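Local coordinates for protein ribokinase (Cryptococcus neoformans var. grubii serotype A, PDB 6CW5) that probably catalyses the ATP- and magnesium-dependent phosphorylation of D-ribose at O-5, giving D-ribose 5-phosphate and ADP, at residues 173-178 / 200-205; 231-234 / 238-241. One frame throughout, in Å; residues are numbered along the deposited sequence.

Contact 1. Residues 173-178 / 200-205; sequences SPMLTP and GDLLLA
D201 meets M175 first, and it does so through both its methylene and its carboxylate. M175 carries CG anti to the backbone N (chi1 -176°), and the bends at chi2 and chi3 lay both M175 CG and M175 CE against the same oxygen, D201 OD2, each at 3.6 Å. The two chains run past one another with opposite headings, and D201 CB lies 3.8 Å from M175 CE. No hydrogen bond crosses here; the evidence is for van der Waals contact alone. One residue on, L202 starts out pointing away from the loop, but its end returns, and its CD1 reaches M175 SD at 4.1 Å. The sulfur therefore touches both the D201 methylene and an L202 methyl, which lie on the same side of it. L181 of helix 178-183 also touches M175, L202 and A205.

A205 follows one helical turn after D201, its backbone N bonded to D201 O. Its CB rests 3.7 Å from P178 CA and the same distance from P178 CB, and the CA atoms of A205 and P178 are 4.8 Å apart, a close approach allowed by the small alanine. P178 opens helix 178-183 directly after T177, the N-cap, whose side chain caps a backbone N of the helix and whose own N donates to Q180 OE1. T177 OG1 also bonds T132 OG1 of the second subunit.

The D201 side chain is about 6 Å from that of N195, an ADP-binding residue. The contact joins the loop leaving strand 167-170 to the helix that follows the adjacent parallel strand 191-195, a layering that belongs to the alpha/beta domain of the ribokinase fold.

Contact 2. Residues 231-234 / 238-241; sequences LHEN and SKNV
The tight part of this contact is the H232 ring against K239. CE1 of H232 comes 3.2 Å from the backbone O of K239, which lies at the ring edge and in its plane, while CB of K239 stands 3.6 Å from the same H232 CE1. Over one face, K239 CG makes a CH-pi contact, 4.1 Å from the H232 ring centroid and 25° off the normal, displaced toward the rim. With CG anti to the backbone N (chi1 172°), the imidazole swings across the lysine chain at about a right angle. Water 1 is also in the ring plane: it bonds H232 ND1 at 2.8 Å and donates to the carbonyl oxygens of S238 and V241, so one water ties the ring to both ends of the turn. H232 and Y255 also pack edge-to-face.

The loose side is formed by E233 and the far end of K239, both exposed. E233 OE1 and K239 NZ are 4.2 Å apart, beyond a salt bridge, and water 2 spans them.

Residues 238-241 form a type I beta turn whose closing bond is weak, V241 N to S238 O at 3.5 Å; S238 OG, accepting from N240 N, adds an ST turn. This reversal completes a beta-alpha-beta crossover: adjacent parallel strands 191-195 and 242-246, joined through helices 196-205 and 220-233.

Contact 1 and contact 2 have centres about 15 Å apart, on the same side of the chain's centre, and follow in series: 173-178 / 200-205 closes before 231-234 / 238-241 opens. They meet through successive helices, 196-205 and 220-233, where L203 CD2 lies 3.9 Å from L231 N and L202 CD2 lies 4.0 Å from L231 CD2. L202 therefore belongs to contact 1 and to this interface. Both contacts sit around neighbouring parallel strands of the nine-stranded sheet, 167-170, 191-195 and 242-246. The shared helix interface thus makes one continuous packed layer of two successive strand-to-strand connections of the alpha/beta domain.

Contact 1. Residues 173-178 / 200-205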
loop_
_atom_site.group_PDB
_atom_site.type_symbol
_atom_site.label_atom_id
_atom_site.label_comp_id
_atom_site.label_asym_id
_atom_site.label_seq_id
_atom_site.Cartn_x
_atom_site.Cartn_y
_atom_site.Cartn_z
ATOM N N SER A 173 -16.339 0.064 -0.253
ATOM C CA SER A 173 -16.968 -0.969 -1.084
ATOM C C SER A 173 -15.902 -1.645 -1.934
ATOM O O SER A 173 -15.232 -0.966 -2.730
ATOM C CB SER A 173 -18.050 -0.372 -1.986
ATOM O OG SER A 173 -18.564 -1.391 -2.845
ATOM N N PRO A 174 -15.745 -2.967 -1.854
ATOM C CA PRO A 174 -16.454 -3.876 -0.924
ATOM C C PRO A 174 -16.058 -3.606 0.515
ATOM O O PRO A 174 -15.058 -2.952 0.718
ATOM C CB PRO A 174 -15.973 -5.259 -1.356
ATOM C CG PRO A 174 -14.615 -4.988 -2.053
ATOM C CD PRO A 174 -14.834 -3.686 -2.763
ATOM N N MET A 175 -16.823 -4.101 1.492
ATOM C CA MET A 175 -16.561 -3.750 2.883
ATOM C C MET A 175 -15.205 -4.287 3.351
ATOM O O MET A 175 -14.772 -5.385 2.963
ATOM C CB MET A 175 -17.702 -4.289 3.773
ATOM C CG MET A 175 -17.604 -3.907 5.265
ATOM S SD MET A 175 -17.300 -2.194 5.598
ATOM C CE MET A 175 -18.736 -1.424 4.801
ATOM N N LEU A 176 -14.528 -3.481 4.169
ATOM C CA LEU A 176 -13.267 -3.821 4.815
ATOM C C LEU A 176 -13.534 -4.805 5.949
ATOM O O LEU A 176 -14.660 -4.903 6.448
ATOM C CB LEU A 176 -12.590 -2.544 5.372
ATOM C CG LEU A 176 -11.953 -1.603 4.321
ATOM C CD1 LEU A 176 -13.013 -0.957 3.431
ATOM C CD2 LEU A 176 -11.149 -0.496 5.030
ATOM N N THR A 177 -12.489 -5.544 6.367
ATOM C CA THR A 177 -12.641 -6.419 7.522
ATOM C C THR A 177 -12.816 -5.564 8.776
ATOM O O THR A 177 -12.421 -4.392 8.803
ATOM C CB THR A 177 -11.443 -7.362 7.698
ATOM O OG1 THR A 177 -10.304 -6.626 8.183
ATOM C CG2 THR A 177 -11.062 -8.026 6.381
ATOM N N PRO A 178 -13.406 -6.123 9.839
ATOM C CA PRO A 178 -13.601 -5.295 11.045
ATOM C C PRO A 178 -12.293 -4.759 11.587
ATOM O O PRO A 178 -12.216 -3.591 11.982
ATOM C CB PRO A 178 -14.308 -6.260 12.017
ATOM C CG PRO A 178 -15.121 -7.145 11.072
ATOM C CD PRO A 178 -14.193 -7.362 9.877
ATOM N N GLY A 200 -24.095 0.062 9.303
ATOM C CA GLY A 200 -24.139 -0.979 10.327
ATOM C C GLY A 200 -22.847 -1.777 10.420
ATOM O O GLY A 200 -22.432 -2.185 11.512
ATOM N N ASP A 201 -22.203 -2.036 9.281
ATOM C CA ASP A 201 -20.929 -2.763 9.315
ATOM C C ASP A 201 -19.906 -2.014 10.149
ATOM O O ASP A 201 -19.169 -2.616 10.932
ATOM C CB ASP A 201 -20.365 -2.983 7.903
ATOM C CG ASP A 201 -21.142 -3.992 7.097
ATOM O OD1 ASP A 201 -21.735 -4.918 7.688
ATOM O OD2 ASP A 201 -21.134 -3.854 5.854
ATOM N N LEU A 202 -19.810 -0.696 9.965
ATOM C CA LEU A 202 -18.863 0.064 10.775
ATOM C C LEU A 202 -19.253 0.021 12.247
ATOM O O LEU A 202 -18.410 -0.204 13.127
ATOM C CB LEU A 202 -18.791 1.514 10.303
ATOM C CG LEU A 202 -17.661 1.800 9.301
ATOM C CD1 LEU A 202 -17.968 1.132 7.952
ATOM C CD2 LEU A 202 -17.539 3.324 9.172
ATOM N N LEU A 203 -20.526 0.294 12.539
ATOM C CA LEU A 203 -20.946 0.300 13.937
ATOM C C LEU A 203 -20.658 -1.043 14.592
ATOM O O LEU A 203 -20.188 -1.094 15.733
ATOM C CB LEU A 203 -22.439 0.651 14.035
ATOM C CG LEU A 203 -22.694 2.148 13.843
ATOM C CD1 LEU A 203 -24.159 2.376 13.562
ATOM C CD2 LEU A 203 -22.262 2.959 15.084
ATOM N N LEU A 204 -20.928 -2.145 13.875
ATOM C CA LEU A 204 -20.674 -3.473 14.428
ATOM C C LEU A 204 -19.186 -3.689 14.659
ATOM O O LEU A 204 -18.786 -4.267 15.672
ATOM C CB LEU A 204 -21.205 -4.564 13.494
ATOM C CG LEU A 204 -22.700 -4.876 13.507
ATOM C CD1 LEU A 204 -23.040 -5.883 12.408
ATOM C CD2 LEU A 204 -23.099 -5.406 14.867
ATOM N N ALA A 205 -18.346 -3.247 13.716
ATOM C CA ALA A 205 -16.909 -3.422 13.898
ATOM C C ALA A 205 -16.403 -2.578 15.057
ATOM O O ALA A 205 -15.358 -2.897 15.642
ATOM C CB ALA A 205 -16.163 -3.070 12.597
#

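Contact 2. Residues 231-234 / 238-241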
loop_
_atom_site.group_PDB
_atom_site.type_symbol
_atom_site.label_atom_id
_atom_site.label_comp_id
_atom_site.label_asym_id
_atom_site.label_seq_id
_atom_site.Cartn_x
_atom_site.Cartn_y
_atom_site.Cartn_z
ATOM N N LEU A 231 -21.766 6.815 15.570
ATOM C CA LEU A 231 -20.500 6.632 14.876
ATOM C C LEU A 231 -19.605 7.831 15.107
ATOM O O LEU A 231 -18.421 7.675 15.414
ATOM C CB LEU A 231 -20.758 6.398 13.385
ATOM C CG LEU A 231 -19.547 6.140 12.498
ATOM C CD1 LEU A 231 -18.758 4.949 13.032
ATOM C CD2 LEU A 231 -19.961 5.896 11.021
ATOM N N HIS A 232 -20.178 9.041 15.038
ATOM C CA HIS A 232 -19.399 10.254 15.239
ATOM C C HIS A 232 -18.634 10.223 16.549
ATOM O O HIS A 232 -17.481 10.656 16.606
ATOM C CB HIS A 232 -20.327 11.481 15.210
ATOM C CG HIS A 232 -19.654 12.760 15.603
ATOM N ND1 HIS A 232 -18.711 13.368 14.797
ATOM C CD2 HIS A 232 -19.803 13.567 16.686
ATOM C CE1 HIS A 232 -18.308 14.490 15.369
ATOM N NE2 HIS A 232 -18.937 14.623 16.526
ATOM N N GLU A 233 -19.270 9.732 17.620
ATOM C CA GLU A 233 -18.696 9.730 18.957
ATOM C C GLU A 233 -17.805 8.531 19.231
ATOM O O GLU A 233 -17.179 8.479 20.302
ATOM C CB GLU A 233 -19.797 9.718 20.021
ATOM C CG GLU A 233 -20.849 10.763 19.860
ATOM C CD GLU A 233 -20.428 12.089 20.419
ATOM O OE1 GLU A 233 -19.593 12.121 21.352
ATOM O OE2 GLU A 233 -20.941 13.103 19.921
ATOM N N ASN A 234 -17.729 7.574 18.315
ATOM C CA ASN A 234 -17.076 6.310 18.622
ATOM C C ASN A 234 -15.556 6.479 18.575
ATOM O O ASN A 234 -15.024 7.061 17.631
ATOM C CB ASN A 234 -17.535 5.230 17.626
ATOM C CG ASN A 234 -17.035 3.869 18.016
ATOM O OD1 ASN A 234 -15.853 3.618 17.897
ATOM N ND2 ASN A 234 -17.921 3.001 18.548
ATOM N N SER A 238 -13.488 9.018 13.866
ATOM C CA SER A 238 -12.915 10.332 14.129
ATOM C C SER A 238 -14.029 11.366 14.096
ATOM O O SER A 238 -14.913 11.284 13.246
ATOM C CB SER A 238 -11.865 10.696 13.067
ATOM O OG SER A 238 -11.474 12.055 13.161
ATOM N N LYS A 239 -13.952 12.366 14.982
ATOM C CA LYS A 239 -14.983 13.409 15.005
ATOM C C LYS A 239 -14.875 14.367 13.827
ATOM O O LYS A 239 -15.749 15.218 13.652
ATOM C CB LYS A 239 -14.905 14.162 16.328
ATOM C CG LYS A 239 -15.413 13.290 17.498
ATOM C CD LYS A 239 -15.445 14.047 18.824
ATOM C CE LYS A 239 -15.966 13.144 19.969
ATOM N NZ LYS A 239 -15.743 13.840 21.309
ATOM N N ASN A 240 -13.843 14.248 13.006
ATOM C CA ASN A 240 -13.668 15.194 11.915
ATOM C C ASN A 240 -14.355 14.750 10.619
ATOM O O ASN A 240 -14.362 15.524 9.662
ATOM C CB ASN A 240 -12.178 15.420 11.715
ATOM C CG ASN A 240 -11.556 16.068 12.942
ATOM O OD1 ASN A 240 -12.168 16.945 13.545
ATOM N ND2 ASN A 240 -10.386 15.607 13.346
ATOM N N VAL A 241 -14.967 13.574 10.601
ATOM C CA VAL A 241 -15.494 12.959 9.379
ATOM C C VAL A 241 -16.965 13.328 9.203
ATOM O O VAL A 241 -17.778 13.080 10.099
ATOM C CB VAL A 241 -15.329 11.432 9.418
ATOM C CG1 VAL A 241 -15.780 10.809 8.068
ATOM C CG2 VAL A 241 -13.880 11.029 9.731
HETATM O O HOH W 1 -17.523 12.112 12.594
HETATM O O HOH W 2 -17.461 11.860 22.650
#